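PDB 4HBS: putative hydrolase from Bacteroides ovatus, which is of uncertain function but folds as a five-bladed beta-propeller and may hydrolyse glycosidic bonds, as some relatives with this fold do. Local coordinates for residues G225-E230 / Y237-S242; N243-V248 / N285-P290. All coordinates share one frame; numbering follows the deposited sequence.

Interaction 1 of 2, residues G225-E230 / Y237-S242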
loop_
_atom_site.group_PDB
_atom_site.type_symbol
_atom_site.label_atom_id
_atom_site.label_comp_id
_atom_site.label_asym_id
_atom_site.label_seq_id
_atom_site.Cartn_x
_atom_site.Cartn_y
_atom_site.Cartn_z
ATOM N N GLY A 225 -8.031 -8.745 3.490
ATOM C CA GLY A 225 -7.584 -8.558 2.117
ATOM C C GLY A 225 -6.884 -7.241 1.830
ATOM O O GLY A 225 -6.467 -7.021 0.685
ATOM N N ASP A 226 -6.721 -6.347 2.857
ATOM C CA ASP A 226 -5.983 -5.080 2.676
ATOM C C ASP A 226 -4.569 -5.403 2.152
ATOM O O ASP A 226 -4.017 -4.644 1.353
ATOM C CB ASP A 226 -5.922 -4.278 3.978
ATOM C CG ASP A 226 -7.217 -3.597 4.386
ATOM O OD1 ASP A 226 -8.046 -3.305 3.495
ATOM O OD2 ASP A 226 -7.396 -3.341 5.598
ATOM N N THR A 227 -4.004 -6.539 2.626
ATOM C CA THR A 227 -2.785 -7.165 2.133
ATOM C C THR A 227 -3.187 -8.610 1.818
ATOM O O THR A 227 -4.203 -9.100 2.335
ATOM C CB THR A 227 -1.610 -7.050 3.102
ATOM O OG1 THR A 227 -1.820 -7.929 4.205
ATOM C CG2 THR A 227 -1.380 -5.629 3.562
HETATM N N MSE A 228 -2.412 -9.274 0.963
HETATM C CA MSE A 228 -2.691 -10.631 0.524
HETATM C C MSE A 228 -1.447 -11.455 0.346
HETATM O O MSE A 228 -0.341 -10.920 0.289
HETATM C CB MSE A 228 -3.394 -10.567 -0.822
HETATM C CG MSE A 228 -4.869 -10.652 -0.728
HETATM SE SE MSE A 228 -5.787 -10.102 -2.346
HETATM C CE MSE A 228 -4.602 -10.468 -3.563
ATOM N N TRP A 229 -1.640 -12.767 0.201
ATOM C CA TRP A 229 -0.568 -13.697 -0.118
ATOM C C TRP A 229 -1.140 -14.881 -0.911
ATOM O O TRP A 229 -1.880 -15.686 -0.350
ATOM C CB TRP A 229 0.180 -14.181 1.134
ATOM C CG TRP A 229 1.111 -15.304 0.813
ATOM C CD1 TRP A 229 0.923 -16.624 1.099
ATOM C CD2 TRP A 229 2.204 -15.251 -0.112
ATOM N NE1 TRP A 229 1.877 -17.384 0.468
ATOM C CE2 TRP A 229 2.698 -16.562 -0.253
ATOM C CE3 TRP A 229 2.848 -14.210 -0.799
ATOM C CZ2 TRP A 229 3.821 -16.857 -1.022
ATOM C CZ3 TRP A 229 3.963 -14.506 -1.561
ATOM C CH2 TRP A 229 4.414 -15.821 -1.699
ATOM N N GLU A 230 -0.807 -14.984 -2.207
ATOM C CA GLU A 230 -1.250 -16.096 -3.046
ATOM C C GLU A 230 -0.267 -17.247 -2.796
ATOM O O GLU A 230 0.887 -17.157 -3.210
ATOM C CB GLU A 230 -1.313 -15.661 -4.526
ATOM C CG GLU A 230 -1.967 -16.678 -5.453
ATOM C CD GLU A 230 -2.657 -16.097 -6.675
ATOM O OE1 GLU A 230 -2.175 -15.064 -7.199
ATOM O OE2 GLU A 230 -3.688 -16.666 -7.103
ATOM N N TYR A 237 -4.364 -15.858 0.809
ATOM C CA TYR A 237 -4.490 -15.473 2.211
ATOM C C TYR A 237 -4.771 -13.986 2.262
ATOM O O TYR A 237 -4.185 -13.234 1.493
ATOM C CB TYR A 237 -3.254 -15.885 3.012
ATOM C CG TYR A 237 -3.257 -17.380 3.231
ATOM C CD1 TYR A 237 -2.812 -18.247 2.237
ATOM C CD2 TYR A 237 -3.884 -17.939 4.340
ATOM C CE1 TYR A 237 -2.934 -19.629 2.369
ATOM C CE2 TYR A 237 -4.003 -19.318 4.487
ATOM C CZ TYR A 237 -3.540 -20.161 3.492
ATOM O OH TYR A 237 -3.619 -21.521 3.659
ATOM N N LEU A 238 -5.760 -13.593 3.084
ATOM C CA LEU A 238 -6.264 -12.227 3.240
ATOM C C LEU A 238 -6.045 -11.792 4.684
ATOM O O LEU A 238 -6.571 -12.448 5.580
ATOM C CB LEU A 238 -7.768 -12.212 2.900
ATOM C CG LEU A 238 -8.206 -13.020 1.687
ATOM C CD1 LEU A 238 -9.632 -13.452 1.838
ATOM C CD2 LEU A 238 -8.003 -12.238 0.432
ATOM N N TYR A 239 -5.249 -10.742 4.927
ATOM C CA TYR A 239 -4.947 -10.297 6.291
ATOM C C TYR A 239 -5.625 -8.991 6.636
ATOM O O TYR A 239 -6.040 -8.234 5.754
ATOM C CB TYR A 239 -3.426 -10.104 6.492
ATOM C CG TYR A 239 -2.619 -11.308 6.111
ATOM C CD1 TYR A 239 -2.277 -11.548 4.784
ATOM C CD2 TYR A 239 -2.269 -12.260 7.056
ATOM C CE1 TYR A 239 -1.606 -12.708 4.409
ATOM C CE2 TYR A 239 -1.589 -13.421 6.696
ATOM C CZ TYR A 239 -1.255 -13.642 5.366
ATOM O OH TYR A 239 -0.602 -14.783 4.971
ATOM N N THR A 240 -5.672 -8.702 7.938
ATOM C CA THR A 240 -6.199 -7.451 8.475
ATOM C C THR A 240 -5.703 -7.280 9.880
ATOM O O THR A 240 -5.173 -8.232 10.462
ATOM C CB THR A 240 -7.751 -7.399 8.426
ATOM O OG1 THR A 240 -8.181 -6.025 8.539
ATOM C CG2 THR A 240 -8.426 -8.295 9.493
ATOM N N THR A 241 -5.866 -6.069 10.423
ATOM C CA THR A 241 -5.560 -5.772 11.805
ATOM C C THR A 241 -6.732 -5.064 12.422
ATOM O O THR A 241 -7.525 -4.433 11.723
ATOM C CB THR A 241 -4.270 -4.951 11.983
ATOM O OG1 THR A 241 -4.282 -3.812 11.124
ATOM C CG2 THR A 241 -3.022 -5.777 11.762
ATOM N N SER A 242 -6.864 -5.226 13.733
ATOM C CA SER A 242 -7.867 -4.580 14.575
ATOM C C SER A 242 -7.184 -4.328 15.916
ATOM O O SER A 242 -6.806 -5.296 16.567
ATOM C CB SER A 242 -9.106 -5.464 14.712
ATOM O OG SER A 242 -10.187 -4.758 15.305
#
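Trp229 and Tyr237 face each other as an antiparallel hydrogen-bonded pair joined by two backbone bonds. Tyr237 N donates to Trp229 O over 2.7 Å, almost straight at 168°, while Trp229 N returns a bond to Tyr237 O at 2.9 Å. Trp229 O also lies in the plane of the Tyr237 ring, at its edge. On the same face of the sheet the Tyr239 ring turns an edge to Trp229, its CE1 lying 4.0 Å from Trp229 CB. With CG anti to its carbonyl carbon (chi1 -53°), Tyr239 crosses the short Thr227 side chain at about a right angle, and Thr227 OG1 sits 3.5 Å from Tyr239 CB. Both hydroxyls find acceptors beyond the hairpin, Tyr239 OH at Pro328 O and Thr227 OG1 at Pro298 O. The hairpin forms one edge of a propeller blade, and strand 298-303 of the next blade packs on this aromatic face through Trp299, Val300 and Lys302. The other face is simpler: Met228, a selenomethionine, lies alongside Leu238 and points the same way, CG to CD2 3.7 Å. Gly225, buried, is still held close, its N bonding to Tyr239 O (3.1 Å); the contact loosens at the partly exposed Asp226, which only approaches Thr240, OD2 to OG1 being 4.1 Å, and spends its carboxylate on a salt bridge from OD1 to Arg188.

Interaction 2 of 2, residues N243-V248 / N285-P290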
loop_
_atom_site.group_PDB
_atom_site.type_symbol
_atom_site.label_atom_id
_atom_site.label_comp_id
_atom_site.label_asym_id
_atom_site.label_seq_id
_atom_site.Cartn_x
_atom_site.Cartn_y
_atom_site.Cartn_z
ATOM N N ASN A 243 -6.921 -3.054 16.280
ATOM C CA ASN A 243 -6.184 -2.703 17.514
ATOM C C ASN A 243 -4.810 -3.404 17.538
ATOM O O ASN A 243 -4.424 -4.029 18.532
ATOM C CB ASN A 243 -6.992 -3.004 18.782
ATOM C CG ASN A 243 -8.025 -1.966 19.051
ATOM O OD1 ASN A 243 -7.835 -1.092 19.905
ATOM N ND2 ASN A 243 -9.129 -2.016 18.313
ATOM N N TYR A 244 -4.102 -3.312 16.394
ATOM C CA TYR A 244 -2.766 -3.851 16.157
ATOM C C TYR A 244 -2.644 -5.388 16.368
ATOM O O TYR A 244 -1.538 -5.885 16.582
ATOM C CB TYR A 244 -1.742 -3.098 17.005
ATOM C CG TYR A 244 -1.780 -1.607 16.774
ATOM C CD1 TYR A 244 -1.180 -1.040 15.656
ATOM C CD2 TYR A 244 -2.469 -0.764 17.641
ATOM C CE1 TYR A 244 -1.239 0.335 15.418
ATOM C CE2 TYR A 244 -2.529 0.612 17.420
ATOM C CZ TYR A 244 -1.946 1.155 16.284
ATOM O OH TYR A 244 -1.968 2.522 16.066
ATOM N N LYS A 245 -3.762 -6.136 16.226
ATOM C CA LYS A 245 -3.784 -7.604 16.307
ATOM C C LYS A 245 -4.014 -8.076 14.905
ATOM O O LYS A 245 -4.929 -7.565 14.271
ATOM C CB LYS A 245 -4.869 -8.095 17.268
ATOM C CG LYS A 245 -4.426 -7.987 18.718
ATOM C CD LYS A 245 -5.557 -7.701 19.689
ATOM C CE LYS A 245 -5.060 -7.043 20.953
ATOM N NZ LYS A 245 -4.923 -5.562 20.801
ATOM N N VAL A 246 -3.164 -8.993 14.384
ATOM C CA VAL A 246 -3.233 -9.456 12.988
ATOM C C VAL A 246 -4.082 -10.700 12.869
ATOM O O VAL A 246 -3.702 -11.732 13.407
ATOM C CB VAL A 246 -1.826 -9.731 12.408
ATOM C CG1 VAL A 246 -1.909 -10.140 10.940
ATOM C CG2 VAL A 246 -0.907 -8.532 12.583
ATOM N N ALA A 247 -5.208 -10.621 12.135
ATOM C CA ALA A 247 -6.099 -11.762 11.877
ATOM C C ALA A 247 -5.984 -12.155 10.401
ATOM O O ALA A 247 -5.599 -11.328 9.582
ATOM C CB ALA A 247 -7.529 -11.393 12.229
ATOM N N VAL A 248 -6.316 -13.395 10.065
ATOM C CA VAL A 248 -6.206 -13.890 8.687
ATOM C C VAL A 248 -7.474 -14.667 8.237
ATOM O O VAL A 248 -8.138 -15.339 9.038
ATOM C CB VAL A 248 -4.930 -14.769 8.531
ATOM C CG1 VAL A 248 -5.000 -16.025 9.398
ATOM C CG2 VAL A 248 -4.668 -15.137 7.069
ATOM N N ASN A 285 -9.013 -11.878 19.392
ATOM C CA ASN A 285 -8.569 -13.035 20.203
ATOM C C ASN A 285 -7.778 -14.040 19.339
ATOM O O ASN A 285 -7.024 -14.847 19.880
ATOM C CB ASN A 285 -9.768 -13.771 20.853
ATOM C CG ASN A 285 -10.571 -12.936 21.819
ATOM O OD1 ASN A 285 -10.033 -12.084 22.539
ATOM N ND2 ASN A 285 -11.880 -13.177 21.881
ATOM N N SER A 286 -7.978 -13.990 17.995
ATOM C CA SER A 286 -7.351 -14.850 16.987
ATOM C C SER A 286 -6.119 -14.194 16.321
ATOM O O SER A 286 -5.877 -14.422 15.131
ATOM C CB SER A 286 -8.380 -15.176 15.908
ATOM O OG SER A 286 -9.642 -15.433 16.494
ATOM N N THR A 287 -5.362 -13.357 17.064
ATOM C CA THR A 287 -4.161 -12.708 16.522
ATOM C C THR A 287 -3.144 -13.783 16.064
ATOM O O THR A 287 -2.949 -14.767 16.786
ATOM C CB THR A 287 -3.542 -11.731 17.548
ATOM O OG1 THR A 287 -2.493 -11.013 16.904
ATOM C CG2 THR A 287 -2.985 -12.421 18.795
ATOM N N ILE A 288 -2.539 -13.627 14.860
ATOM C CA ILE A 288 -1.568 -14.604 14.355
ATOM C C ILE A 288 -0.110 -14.148 14.612
ATOM O O ILE A 288 0.800 -14.859 14.219
ATOM C CB ILE A 288 -1.816 -15.010 12.868
ATOM C CG1 ILE A 288 -1.570 -13.868 11.862
ATOM C CG2 ILE A 288 -3.229 -15.584 12.717
ATOM C CD1 ILE A 288 -1.376 -14.335 10.482
ATOM N N ILE A 289 0.103 -13.024 15.324
ATOM C CA ILE A 289 1.435 -12.531 15.744
ATOM C C ILE A 289 1.489 -12.735 17.269
ATOM O O ILE A 289 0.453 -13.087 17.843
ATOM C CB ILE A 289 1.665 -11.047 15.316
ATOM C CG1 ILE A 289 0.529 -10.107 15.796
ATOM C CG2 ILE A 289 1.809 -10.972 13.827
ATOM C CD1 ILE A 289 0.865 -8.670 15.784
ATOM N N PRO A 290 2.618 -12.524 17.982
ATOM C CA PRO A 290 2.591 -12.725 19.449
ATOM C C PRO A 290 1.647 -11.742 20.157
ATOM O O PRO A 290 1.315 -10.680 19.610
ATOM C CB PRO A 290 4.047 -12.522 19.867
ATOM C CG PRO A 290 4.840 -12.667 18.609
ATOM C CD PRO A 290 3.964 -12.138 17.524
#
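Ile288 hangs from Val246 by a backbone bond, its N donating to Val246 O over 2.7 Å. This ties a loop leading from helix 280-285 toward the next blade of the propeller to strand 245-251, the middle strand of its own blade. The loop runs across the strand instead of pairing with it as another strand would. Around the bond, the branched side chains interlock. Val246 divides its methyls between two isoleucines: CG1, anti to the backbone N (chi1 -177°), touches Ile288 CG1 at 3.9 Å, while CG2 meets Ile289 CD1 at 3.7 Å. Ile288 reaches further along the strand, where its CG2 packs on Val248 CG1 at 3.8 Å, the two side chains at about a right angle. An alanine in place of Ile288 would probably leave Val248 CG1 and Val246 CG1 without their loop partner and open a gap between loop and strand. Further out, Met309 covers Val246 and Ile289, Tyr239 packs on Ile288, and Ser286 OG fastens the start of the loop to Asp282 O and Ala265 N. At the partly exposed margin Thr287 lies obliquely against the Lys245 chain, its OG1 taking a weak bond from Val246 N, and Lys245 bends back until its NZ donates to Asn243 O at 2.8 Å, in the carbonyl plane.

Interactions 1 and 2 belong to one blade and share its sheet, since strands 236-242 and 245-251 are neighbours in it. The centres lie about 11 Å apart, and a probable hydrogen bond from Ala247 N to Thr240 O joins them, with Thr241 CG2 packing on Val246 CG2. Both are largely buried, but interaction 1 sits nearer the middle of the chain (about 12 Å from its centre, against 19 Å). Their chemistry differs with their place: the hairpin within the sheet relies on repeated backbone bonds and aromatic rings, whereas the loop laid across a strand depends on one backbone bond, a weak one to a threonine hydroxyl, and aliphatic branches. Val248 serves both, its CG2 resting on Tyr239 and its CG1 facing the loop.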